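Local atomic coordinates of halotolerant alpha-type carbonic anhydrase (dCA II) (Dunaliella salina, PDB entry 1Y7W), a protein that catalyses the reversible hydration of carbon dioxide to bicarbonate at an active-site zinc ion and tolerates high salt. Residues F30-L35 with P234-R239; D228-T233 with N274-Q279; P113-G118 with Q165-G170; D261-A266 with A270-N275. All coordinates share one frame; numbering follows the deposited sequence.

In the fold
From the N terminus, interaction 1 opens first, at 30-35, and closes far along the chain at 234-239, bringing the N-terminal region onto the loop before strand 240-251. Nested inside that span, interaction 3 joins edge strand 114-117 to the start of strand 166-175 and the residue just before it, a contact within the sheet. Interaction 2 opens at 228-233, before interaction 1 has closed, so the two cross; they also touch, with Trp32 packing on the Thr232 carbonyl, near the zinc site. The second segment of interaction 2, 274-279, overlaps 270-275, the closing segment of interaction 4, whose short loop leaves the end of helix 253-266.

Interaction 1 (F30-L35 with P234-R239); sequences FDWPGL and PGCDER
The loop with a cis peptide between Pro234 and Gly235, which follows Thr232, whose side chain is about 4 Å from the zinc ion, packs against the indole of Trp32 from the N-terminal region. Pro234 lies over one face of the indole, its CD 3.6 Å from the centroid of the six-membered ring and only 12° off the ring normal, a CH-pi contact. Pro234 CG reaches the fused part of the indole, 3.7 Å from Trp32 CD2, and the two side chains cross at about a right angle. Trp32 CG stands anti to its own carbonyl carbon (chi1 -68°), which carries the indole toward the loop. The sulfur of Cys236 comes in obliquely, with SG 4.3 Å from Trp32 CE3, while its disulfide to Cys46 anchors the same loop covalently. The polar corner of the indole is used as well: NE1 bonds to the carbonyl of Asp24, and Tyr23 meets the ring edge-to-face. With an alanine here, Pro234 would probably lose its aromatic support and the Asp24 carbonyl its indole N-H. The disulfide-pinned loop, with an N-terminal tryptophan packed on it, is consistent with the eukaryotic-type carbonic anhydrase fold.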
loop_
_atom_site.group_PDB
_atom_site.type_symbol
_atom_site.label_atom_id
_atom_site.label_comp_id
_atom_site.label_asym_id
_atom_site.label_seq_id
_atom_site.Cartn_x
_atom_site.Cartn_y
_atom_site.Cartn_z
ATOM N N PHE A 30 -18.296 -2.728 -3.707
ATOM C CA PHE A 30 -19.437 -2.175 -4.423
ATOM C C PHE A 30 -20.544 -1.821 -3.415
ATOM O O PHE A 30 -21.298 -0.890 -3.661
ATOM C CB PHE A 30 -19.998 -3.215 -5.452
ATOM C CG PHE A 30 -21.145 -2.713 -6.280
ATOM C CD1 PHE A 30 -21.015 -1.625 -7.127
ATOM C CD2 PHE A 30 -22.356 -3.417 -6.285
ATOM C CE1 PHE A 30 -22.069 -1.251 -7.982
ATOM C CE2 PHE A 30 -23.401 -3.042 -7.122
ATOM C CZ PHE A 30 -23.246 -1.958 -7.966
ATOM N N ASP A 31 -20.645 -2.617 -2.368
ATOM C CA ASP A 31 -21.657 -2.470 -1.293
ATOM C C ASP A 31 -21.339 -1.467 -0.180
ATOM O O ASP A 31 -22.256 -1.019 0.547
ATOM C CB ASP A 31 -21.946 -3.834 -0.609
ATOM C CG ASP A 31 -20.704 -4.541 -0.087
ATOM O OD1 ASP A 31 -19.582 -4.362 -0.608
ATOM O OD2 ASP A 31 -20.858 -5.320 0.873
ATOM N N TRP A 32 -20.072 -1.103 -0.066
ATOM C CA TRP A 32 -19.631 -0.213 1.025
ATOM C C TRP A 32 -20.351 1.127 1.178
ATOM O O TRP A 32 -20.733 1.482 2.304
ATOM C CB TRP A 32 -18.123 0.101 0.922
ATOM C CG TRP A 32 -17.238 -1.084 1.171
ATOM C CD1 TRP A 32 -17.605 -2.343 1.545
ATOM C CD2 TRP A 32 -15.841 -1.123 0.930
ATOM N NE1 TRP A 32 -16.503 -3.192 1.538
ATOM C CE2 TRP A 32 -15.411 -2.468 1.144
ATOM C CE3 TRP A 32 -14.909 -0.160 0.519
ATOM C CZ2 TRP A 32 -14.093 -2.865 0.963
ATOM C CZ3 TRP A 32 -13.592 -0.561 0.337
ATOM C CH2 TRP A 32 -13.203 -1.902 0.563
ATOM N N PRO A 33 -20.526 1.879 0.080
ATOM C CA PRO A 33 -21.207 3.176 0.171
ATOM C C PRO A 33 -22.676 3.088 0.652
ATOM O O PRO A 33 -23.251 4.063 1.181
ATOM C CB PRO A 33 -21.128 3.707 -1.245
ATOM C CG PRO A 33 -19.910 2.985 -1.862
ATOM C CD PRO A 33 -20.086 1.603 -1.300
ATOM N N GLY A 34 -23.294 1.931 0.459
ATOM C CA GLY A 34 -24.684 1.773 0.838
ATOM C C GLY A 34 -24.931 1.130 2.185
ATOM O O GLY A 34 -26.096 1.079 2.636
ATOM N N LEU A 35 -23.894 0.652 2.864
ATOM C CA LEU A 35 -24.096 0.010 4.150
ATOM C C LEU A 35 -24.665 1.008 5.149
ATOM O O LEU A 35 -24.194 2.137 5.249
ATOM C CB LEU A 35 -22.818 -0.562 4.702
ATOM C CG LEU A 35 -22.171 -1.622 3.806
ATOM C CD1 LEU A 35 -20.837 -1.965 4.364
ATOM C CD2 LEU A 35 -23.108 -2.856 3.697
ATOM N N PRO A 234 -12.749 1.173 4.146
ATOM C CA PRO A 234 -13.598 2.160 4.871
ATOM C C PRO A 234 -12.771 2.744 6.061
ATOM O O PRO A 234 -12.015 1.997 6.660
ATOM C CB PRO A 234 -14.751 1.312 5.374
ATOM C CG PRO A 234 -14.971 0.280 4.210
ATOM C CD PRO A 234 -13.504 -0.095 3.864
ATOM N N GLY A 235 -12.965 4.009 6.473
ATOM C CA GLY A 235 -13.969 4.920 5.918
ATOM C C GLY A 235 -13.674 5.646 4.598
ATOM O O GLY A 235 -14.332 6.638 4.323
ATOM N N CYS A 236 -12.680 5.190 3.805
ATOM C CA CYS A 236 -12.372 5.788 2.506
ATOM C C CYS A 236 -12.013 7.272 2.587
ATOM O O CYS A 236 -12.271 8.015 1.665
ATOM C CB CYS A 236 -13.581 5.651 1.589
ATOM S SG CYS A 236 -14.152 3.926 1.440
ATOM N N ASP A 237 -11.443 7.696 3.706
ATOM C CA ASP A 237 -11.091 9.110 3.854
ATOM C C ASP A 237 -10.284 9.648 2.689
ATOM O O ASP A 237 -9.276 9.069 2.340
ATOM C CB ASP A 237 -10.182 9.347 5.079
ATOM C CG ASP A 237 -10.615 8.588 6.340
ATOM O OD1 ASP A 237 -11.466 7.670 6.326
ATOM O OD2 ASP A 237 -10.032 8.888 7.397
ATOM N N GLU A 238 -10.653 10.824 2.176
ATOM C CA GLU A 238 -9.962 11.471 1.071
ATOM C C GLU A 238 -8.785 12.342 1.563
ATOM O O GLU A 238 -8.825 13.586 1.508
ATOM C CB GLU A 238 -10.970 12.271 0.271
ATOM C CG GLU A 238 -11.897 11.270 -0.519
ATOM C CD GLU A 238 -12.920 11.914 -1.420
ATOM O OE1 GLU A 238 -13.637 11.158 -2.103
ATOM O OE2 GLU A 238 -13.031 13.156 -1.459
ATOM N N ARG A 239 -7.764 11.664 2.077
ATOM C CA ARG A 239 -6.584 12.340 2.640
ATOM C C ARG A 239 -5.304 11.645 2.231
ATOM O O ARG A 239 -4.305 11.623 2.970
ATOM C CB ARG A 239 -6.745 12.449 4.184
ATOM C CG ARG A 239 -6.768 11.142 4.961
ATOM C CD ARG A 239 -7.378 11.362 6.395
ATOM N NE ARG A 239 -7.487 10.110 7.151
ATOM C CZ ARG A 239 -6.547 9.586 7.927
ATOM N NH1 ARG A 239 -6.824 8.488 8.558
ATOM N NH2 ARG A 239 -5.323 10.138 8.078
#

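Interaction 2 (D228-T233 with N274-Q279); sequences DGSLTT and NNRMIQ. With ACY (acetic acid), chain E.
The guanidinium of Arg276 has Gln279 NE2 over one face, 3.2 Å above its plane and displaced toward the rim, and Ser230 OG at its edge, in plane. Ser230 OG lies 3.9 Å from Arg276 NH1, too far to count as a bond, and NH1 instead bonds to Gln51 OE1. The Gln279 amide is held by its own segment, NE2 donating to Met277 O at 3.1 Å. The Arg276 chain leaves with CG anti to the backbone N (chi1 -178°) and stays extended to NE, which lays its aliphatic part along the Thr232 carbonyl: Thr232 O is 3.6 Å from Arg276 CB and 3.7 Å from CD. Ser230 OG donates to Leu231 O at 2.7 Å, from above the carbonyl plane, and also takes the N-H of Ser52. An alanine in place of Ser230 would strip away this hydroxyl and is likely to leave the Ser52 N-H without its acceptor and the Leu231 carbonyl without its donor. Thr232 N donates to OXT of a bound acetic acid molecule, probably from the crystallisation liquor, at 2.8 Å and a nearly straight 167°, while Leu231 CD2 packs on its methyl. The Glu137 carboxylate bridges the segments, bonding through OE1 to the Thr232 hydroxyl and through OE2 to Arg276 N. This threonine–glutamate pair beside the zinc, with the threonine N-H holding a carboxyl oxygen as it holds anions in relatives, is characteristic of the alpha-carbonic anhydrase active site.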
loop_
_atom_site.group_PDB
_atom_site.type_symbol
_atom_site.label_atom_id
_atom_site.label_comp_id
_atom_site.label_asym_id
_atom_site.label_seq_id
_atom_site.Cartn_x
_atom_site.Cartn_y
_atom_site.Cartn_z
ATOM N N ASP A 228 -4.498 12.708 -6.408
ATOM C CA ASP A 228 -5.137 12.918 -5.104
ATOM C C ASP A 228 -6.228 11.851 -4.862
ATOM O O ASP A 228 -7.181 11.737 -5.645
ATOM C CB ASP A 228 -5.771 14.303 -5.036
ATOM C CG ASP A 228 -4.735 15.453 -5.017
ATOM O OD1 ASP A 228 -5.101 16.541 -5.521
ATOM O OD2 ASP A 228 -3.599 15.290 -4.521
ATOM N N GLY A 229 -6.112 11.081 -3.783
ATOM C CA GLY A 229 -7.095 10.034 -3.610
ATOM C C GLY A 229 -7.519 9.780 -2.195
ATOM O O GLY A 229 -7.461 10.653 -1.353
ATOM N N SER A 230 -7.832 8.522 -1.910
ATOM C CA SER A 230 -8.377 8.131 -0.637
ATOM C C SER A 230 -7.839 6.836 -0.075
ATOM O O SER A 230 -7.085 6.142 -0.744
ATOM C CB SER A 230 -9.886 7.937 -0.833
ATOM O OG SER A 230 -10.205 6.650 -1.406
ATOM N N LEU A 231 -8.216 6.519 1.164
ATOM C CA LEU A 231 -7.909 5.195 1.723
ATOM C C LEU A 231 -8.742 4.246 0.816
ATOM O O LEU A 231 -9.845 4.623 0.350
ATOM C CB LEU A 231 -8.451 5.013 3.159
ATOM C CG LEU A 231 -7.791 5.984 4.145
ATOM C CD1 LEU A 231 -8.425 5.895 5.524
ATOM C CD2 LEU A 231 -6.352 5.618 4.215
ATOM N N THR A 232 -8.259 3.016 0.623
ATOM C CA THR A 232 -9.033 2.061 -0.208
ATOM C C THR A 232 -9.825 1.072 0.680
ATOM O O THR A 232 -10.321 0.070 0.209
ATOM C CB THR A 232 -8.113 1.297 -1.195
ATOM O OG1 THR A 232 -7.189 0.506 -0.441
ATOM C CG2 THR A 232 -7.347 2.279 -2.109
ATOM N N THR A 233 -9.923 1.370 1.987
ATOM C CA THR A 233 -10.709 0.591 2.911
ATOM C C THR A 233 -11.581 1.604 3.635
ATOM O O THR A 233 -11.201 2.797 3.708
ATOM C CB THR A 233 -9.849 -0.100 4.022
ATOM O OG1 THR A 233 -9.023 0.877 4.681
ATOM C CG2 THR A 233 -8.927 -1.193 3.401
ATOM N N ASN A 274 -8.249 -9.403 -1.767
ATOM C CA ASN A 274 -8.677 -8.206 -1.029
ATOM C C ASN A 274 -8.473 -6.857 -1.686
ATOM O O ASN A 274 -7.762 -5.968 -1.147
ATOM C CB ASN A 274 -7.985 -8.239 0.352
ATOM C CG ASN A 274 -6.465 -8.158 0.249
ATOM O OD1 ASN A 274 -5.877 -8.654 -0.718
ATOM N ND2 ASN A 274 -5.806 -7.555 1.267
ATOM N N ASN A 275 -9.023 -6.705 -2.889
ATOM C CA ASN A 275 -8.948 -5.441 -3.599
ATOM C C ASN A 275 -10.298 -4.726 -3.688
ATOM O O ASN A 275 -11.357 -5.344 -3.966
ATOM C CB ASN A 275 -8.434 -5.629 -5.044
ATOM C CG ASN A 275 -9.381 -6.514 -5.872
ATOM O OD1 ASN A 275 -9.762 -7.564 -5.414
ATOM N ND2 ASN A 275 -9.748 -6.076 -7.057
ATOM N N ARG A 276 -10.255 -3.394 -3.481
ATOM C CA ARG A 276 -11.457 -2.593 -3.676
ATOM C C ARG A 276 -11.520 -2.335 -5.207
ATOM O O ARG A 276 -10.474 -2.133 -5.859
ATOM C CB ARG A 276 -11.350 -1.209 -3.017
ATOM C CG ARG A 276 -12.648 -0.431 -3.221
ATOM C CD ARG A 276 -12.442 1.027 -2.674
ATOM N NE ARG A 276 -13.718 1.752 -2.562
ATOM C CZ ARG A 276 -13.817 3.039 -2.252
ATOM N NH1 ARG A 276 -12.700 3.735 -2.037
ATOM N NH2 ARG A 276 -15.018 3.633 -2.152
ATOM N N MET A 277 -12.721 -2.318 -5.781
ATOM C CA MET A 277 -12.842 -2.042 -7.234
ATOM C C MET A 277 -12.373 -0.619 -7.626
ATOM O O MET A 277 -12.374 0.328 -6.793
ATOM C CB MET A 277 -14.300 -2.194 -7.662
ATOM C CG MET A 277 -15.197 -1.275 -6.855
ATOM S SD MET A 277 -16.961 -1.707 -6.945
ATOM C CE MET A 277 -17.175 -1.644 -8.713
ATOM N N ILE A 278 -12.001 -0.429 -8.883
ATOM C CA ILE A 278 -11.541 0.900 -9.283
ATOM C C ILE A 278 -12.694 1.927 -9.241
ATOM O O ILE A 278 -13.862 1.579 -9.369
ATOM C CB ILE A 278 -10.838 0.935 -10.678
ATOM C CG1 ILE A 278 -11.719 0.299 -11.691
ATOM C CG2 ILE A 278 -9.416 0.246 -10.614
ATOM C CD1 ILE A 278 -11.233 0.572 -13.108
ATOM N N GLN A 279 -12.327 3.190 -9.083
ATOM C CA GLN A 279 -13.274 4.284 -8.874
ATOM C C GLN A 279 -13.230 5.294 -9.979
ATOM O O GLN A 279 -12.251 5.395 -10.694
ATOM C CB GLN A 279 -12.921 4.977 -7.542
ATOM C CG GLN A 279 -12.925 4.030 -6.321
ATOM C CD GLN A 279 -14.321 3.612 -5.910
ATOM O OE1 GLN A 279 -15.222 4.449 -5.731
ATOM N NE2 GLN A 279 -14.531 2.304 -5.794
HETATM C C ACY E . -4.458 2.563 1.905
HETATM O O ACY E . -3.595 1.705 1.421
HETATM O OXT ACY E . -5.651 2.575 1.579
HETATM C CH3 ACY E . -3.887 3.529 2.921
#

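Interaction 3 (P113-G118 with Q165-G170); sequences PTIEIG and QLAVIG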
loop_
_atom_site.group_PDB
_atom_site.type_symbol
_atom_site.label_atom_id
_atom_site.label_comp_id
_atom_site.label_asym_id
_atom_site.label_seq_id
_atom_site.Cartn_x
_atom_site.Cartn_y
_atom_site.Cartn_z
ATOM N N PRO A 113 11.054 11.244 3.630
ATOM C CA PRO A 113 10.682 11.775 2.312
ATOM C C PRO A 113 9.856 13.029 2.555
ATOM O O PRO A 113 9.265 13.180 3.627
ATOM C CB PRO A 113 9.829 10.623 1.697
ATOM C CG PRO A 113 9.281 9.900 2.913
ATOM C CD PRO A 113 10.476 9.904 3.866
ATOM N N THR A 114 9.811 13.941 1.577
ATOM C CA THR A 114 8.990 15.129 1.747
ATOM C C THR A 114 8.081 15.369 0.532
ATOM O O THR A 114 8.375 14.956 -0.586
ATOM C CB THR A 114 9.841 16.444 1.916
ATOM O OG1 THR A 114 10.599 16.672 0.720
ATOM C CG2 THR A 114 10.833 16.303 3.082
ATOM N N ILE A 115 7.005 16.095 0.775
ATOM C CA ILE A 115 6.120 16.500 -0.325
ATOM C C ILE A 115 5.660 17.909 0.011
ATOM O O ILE A 115 5.342 18.201 1.192
ATOM C CB ILE A 115 4.859 15.610 -0.445
ATOM C CG1 ILE A 115 5.285 14.130 -0.565
ATOM C CG2 ILE A 115 3.999 16.074 -1.722
ATOM C CD1 ILE A 115 4.034 13.141 -0.554
ATOM N N GLU A 116 5.629 18.779 -0.999
ATOM C CA GLU A 116 5.160 20.125 -0.762
ATOM C C GLU A 116 3.676 20.090 -1.024
ATOM O O GLU A 116 3.235 19.768 -2.141
ATOM C CB GLU A 116 5.821 21.141 -1.687
ATOM C CG GLU A 116 5.359 22.547 -1.334
ATOM C CD GLU A 116 5.728 23.590 -2.383
ATOM O OE1 GLU A 116 5.206 23.494 -3.471
ATOM O OE2 GLU A 116 6.512 24.500 -2.112
ATOM N N ILE A 117 2.918 20.450 0.004
ATOM C CA ILE A 117 1.470 20.395 -0.080
ATOM C C ILE A 117 0.851 21.696 0.337
ATOM O O ILE A 117 1.092 22.209 1.456
ATOM C CB ILE A 117 0.892 19.225 0.786
ATOM C CG1 ILE A 117 1.348 17.876 0.214
ATOM C CG2 ILE A 117 -0.659 19.239 0.734
ATOM C CD1 ILE A 117 1.057 16.743 1.152
ATOM N N GLY A 118 0.034 22.222 -0.566
ATOM C CA GLY A 118 -0.595 23.509 -0.335
ATOM C C GLY A 118 0.464 24.557 -0.023
ATOM O O GLY A 118 0.248 25.398 0.851
ATOM N N GLN A 165 -2.723 14.260 6.940
ATOM C CA GLN A 165 -2.447 14.064 5.507
ATOM C C GLN A 165 -1.616 12.760 5.412
ATOM O O GLN A 165 -0.649 12.565 6.214
ATOM C CB GLN A 165 -1.607 15.228 4.973
ATOM C CG GLN A 165 -1.141 14.958 3.568
ATOM C CD GLN A 165 -2.299 15.092 2.589
ATOM O OE1 GLN A 165 -2.836 16.185 2.446
ATOM N NE2 GLN A 165 -2.670 13.988 1.885
ATOM N N LEU A 166 -2.006 11.855 4.492
ATOM C CA LEU A 166 -1.235 10.639 4.274
ATOM C C LEU A 166 -0.580 10.633 2.882
ATOM O O LEU A 166 -1.017 11.356 1.981
ATOM C CB LEU A 166 -2.134 9.374 4.379
ATOM C CG LEU A 166 -2.915 9.202 5.692
ATOM C CD1 LEU A 166 -3.711 7.881 5.662
ATOM C CD2 LEU A 166 -1.856 9.168 6.851
ATOM N N ALA A 167 0.485 9.844 2.716
ATOM C CA ALA A 167 1.101 9.681 1.381
ATOM C C ALA A 167 1.287 8.189 1.255
ATOM O O ALA A 167 1.842 7.564 2.181
ATOM C CB ALA A 167 2.456 10.367 1.319
ATOM N N VAL A 168 0.810 7.586 0.161
ATOM C CA VAL A 168 0.978 6.146 0.037
ATOM C C VAL A 168 1.724 5.820 -1.266
ATOM O O VAL A 168 1.468 6.436 -2.334
ATOM C CB VAL A 168 -0.396 5.394 0.109
ATOM C CG1 VAL A 168 -0.186 3.833 -0.157
ATOM C CG2 VAL A 168 -1.042 5.655 1.502
ATOM N N ILE A 169 2.630 4.855 -1.159
ATOM C CA ILE A 169 3.411 4.425 -2.292
ATOM C C ILE A 169 2.850 3.080 -2.698
ATOM O O ILE A 169 2.692 2.206 -1.857
ATOM C CB ILE A 169 4.884 4.312 -1.909
ATOM C CG1 ILE A 169 5.430 5.759 -1.812
ATOM C CG2 ILE A 169 5.657 3.525 -2.934
ATOM C CD1 ILE A 169 6.831 5.917 -1.184
ATOM N N GLY A 170 2.534 2.928 -3.976
ATOM C CA GLY A 170 1.937 1.669 -4.412
ATOM C C GLY A 170 2.939 1.005 -5.326
ATOM O O GLY A 170 3.418 1.674 -6.229
#
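Ile115 and Ile117, two residues apart on strand 114-117, both direct their side chains at the start of strand 166-175 and the residue just before it. Ile115 extends its longer branch with CG1 anti to the carbonyl carbon (chi1 -55°), and the terminal CD1 rests 3.7 Å from the methyl CB of Ala167. Ile117 and Gln165 approach from opposite directions. Ile117 CD1 touches the aliphatic part of the glutamine, 3.7 Å from Gln165 CG and 4.0 Å from CD, while the CG2 branch lies near Gln165 OE1. A bend at chi2 (73°) folds the glutamine back over its own backbone, where NE2 donates to Leu166 O at 3.1 Å and 168°. That bond fixes the amide and leaves the Gln165 carbons as the apolar surface Ile117 meets. The contact consists of side chains alone, with the nearest backbone pair, Ile115 and Ala167, 8.6 Å apart between CA atoms. In sheet order, strands 120-133 and 147-155 come between the two partners, so the sheet must curl for the side chains to meet; Phe124 of the former packs on Ile115, Ile117 and Ala167, and Met153 of the latter also touches Ala167.

Interaction 4 (D261-A266 with A270-N275); sequences DVTMGA and ADVVNN
Thr263 turns its methyl toward the chain leaving the helix, with CG2 3.6 Å from Ala270 CB and 3.7 Å from the carbonyl oxygen of Asp271. The methyl of Ala270 also sits 3.7 Å from Thr263 O, so it nestles against both side chain and backbone of that residue. Val272 lies further along, its CG2 4.4 Å from Thr263 CG2. A first torsion of -64° places Thr263 CG2 anti to the backbone N and leaves OG1 beside that N, where the hydroxyl bonds back to the carbonyl of Phe259 one turn earlier in the helix; the polar end is thus satisfied within the helix and the methyl serves the packing. Met264 bends over Ala270 and Val272, but it has two conformers and its close approach to Val272 is doubtful. In the next shell, Asp271 OD2 bonds to Tyr25 N, and Val272 O accepts from His133 ND1. Asn274 grips the backbone beside the zinc site through OD1, bonded to His133 N, and its carbonyl accepts from ND1 of the zinc ligand His132, a second-shell arrangement, with a backbone carbonyl orienting a metal-binding histidine, known from alpha-carbonic anhydrases.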
loop_
_atom_site.group_PDB
_atom_site.type_symbol
_atom_site.label_atom_id
_atom_site.label_comp_id
_atom_site.label_asym_id
_atom_site.label_seq_id
_atom_site.Cartn_x
_atom_site.Cartn_y
_atom_site.Cartn_z
ATOM N N ASP A 261 -2.199 -19.228 2.324
ATOM C CA ASP A 261 -1.954 -19.974 3.547
ATOM C C ASP A 261 -2.202 -19.127 4.816
ATOM O O ASP A 261 -2.891 -19.543 5.746
ATOM C CB ASP A 261 -0.529 -20.516 3.540
ATOM C CG ASP A 261 -0.325 -21.681 2.533
ATOM O OD1 ASP A 261 0.850 -21.998 2.290
ATOM O OD2 ASP A 261 -1.314 -22.264 1.980
ATOM N N VAL A 262 -1.629 -17.935 4.837
ATOM C CA VAL A 262 -1.750 -17.024 5.947
ATOM C C VAL A 262 -3.164 -16.504 6.071
ATOM O O VAL A 262 -3.764 -16.517 7.167
ATOM C CB VAL A 262 -0.736 -15.842 5.718
ATOM C CG1 VAL A 262 -0.945 -14.701 6.751
ATOM C CG2 VAL A 262 0.708 -16.438 5.808
ATOM N N THR A 263 -3.746 -16.088 4.944
ATOM C CA THR A 263 -5.084 -15.505 5.026
ATOM C C THR A 263 -6.162 -16.488 5.488
ATOM O O THR A 263 -6.973 -16.162 6.383
ATOM C CB THR A 263 -5.530 -14.855 3.655
ATOM O OG1 THR A 263 -4.656 -13.750 3.332
ATOM C CG2 THR A 263 -6.991 -14.337 3.750
ATOM N N MET A 264 -6.193 -17.671 4.887
ATOM C CA MET A 264 -7.227 -18.649 5.259
ATOM C C MET A 264 -6.859 -19.347 6.561
ATOM O O MET A 264 -7.740 -19.783 7.306
ATOM C CB MET A 264 -7.438 -19.664 4.134
ATOM C CG MET A 264 -7.903 -19.042 2.836
ATOM S SD MET A 264 -9.171 -17.787 3.036
ATOM C CE MET A 264 -10.502 -18.749 3.722
ATOM N N GLY A 265 -5.557 -19.427 6.843
ATOM C CA GLY A 265 -5.109 -20.043 8.079
ATOM C C GLY A 265 -5.544 -19.168 9.250
ATOM O O GLY A 265 -5.813 -19.701 10.330
ATOM N N ALA A 266 -5.640 -17.847 9.056
ATOM C CA ALA A 266 -6.055 -16.953 10.135
ATOM C C ALA A 266 -7.557 -16.886 10.371
ATOM O O ALA A 266 -7.992 -16.830 11.516
ATOM C CB ALA A 266 -5.539 -15.529 9.910
ATOM N N ALA A 270 -12.173 -15.512 5.572
ATOM C CA ALA A 270 -11.539 -14.312 5.052
ATOM C C ALA A 270 -11.581 -14.288 3.532
ATOM O O ALA A 270 -11.696 -15.338 2.877
ATOM C CB ALA A 270 -10.080 -14.238 5.576
ATOM N N ASP A 271 -11.521 -13.084 2.959
ATOM C CA ASP A 271 -11.509 -12.976 1.503
ATOM C C ASP A 271 -10.045 -13.049 1.117
ATOM O O ASP A 271 -9.204 -12.253 1.586
ATOM C CB ASP A 271 -12.102 -11.639 1.028
ATOM C CG ASP A 271 -13.606 -11.553 1.266
ATOM O OD1 ASP A 271 -14.350 -12.412 0.706
ATOM O OD2 ASP A 271 -14.027 -10.648 2.020
ATOM N N VAL A 272 -9.735 -13.984 0.235
ATOM C CA VAL A 272 -8.365 -14.166 -0.182
ATOM C C VAL A 272 -7.978 -13.121 -1.226
ATOM O O VAL A 272 -6.806 -12.855 -1.403
ATOM C CB VAL A 272 -8.190 -15.577 -0.746
ATOM C CG1 VAL A 272 -6.798 -15.779 -1.226
ATOM C CG2 VAL A 272 -8.482 -16.605 0.342
ATOM N N VAL A 273 -8.951 -12.552 -1.931
ATOM C CA VAL A 273 -8.651 -11.541 -2.955
ATOM C C VAL A 273 -9.171 -10.197 -2.317
ATOM O O VAL A 273 -10.376 -9.888 -2.334
ATOM C CB VAL A 273 -9.389 -11.844 -4.287
ATOM C CG1 VAL A 273 -8.901 -10.878 -5.378
ATOM C CG2 VAL A 273 -9.085 -13.312 -4.756
ATOM N N ASN A 274 -8.249 -9.403 -1.767
ATOM C CA ASN A 274 -8.677 -8.206 -1.029
ATOM C C ASN A 274 -8.473 -6.857 -1.686
ATOM O O ASN A 274 -7.762 -5.968 -1.147
ATOM C CB ASN A 274 -7.985 -8.239 0.352
ATOM C CG ASN A 274 -6.465 -8.158 0.249
ATOM O OD1 ASN A 274 -5.877 -8.654 -0.718
ATOM N ND2 ASN A 274 -5.806 -7.555 1.267
ATOM N N ASN A 275 -9.023 -6.705 -2.889
ATOM C CA ASN A 275 -8.948 -5.441 -3.599
ATOM C C ASN A 275 -10.298 -4.726 -3.688
ATOM O O ASN A 275 -11.357 -5.344 -3.966
ATOM C CB ASN A 275 -8.434 -5.629 -5.044
ATOM C CG ASN A 275 -9.381 -6.514 -5.872
ATOM O OD1 ASN A 275 -9.762 -7.564 -5.414
ATOM N ND2 ASN A 275 -9.748 -6.076 -7.057
#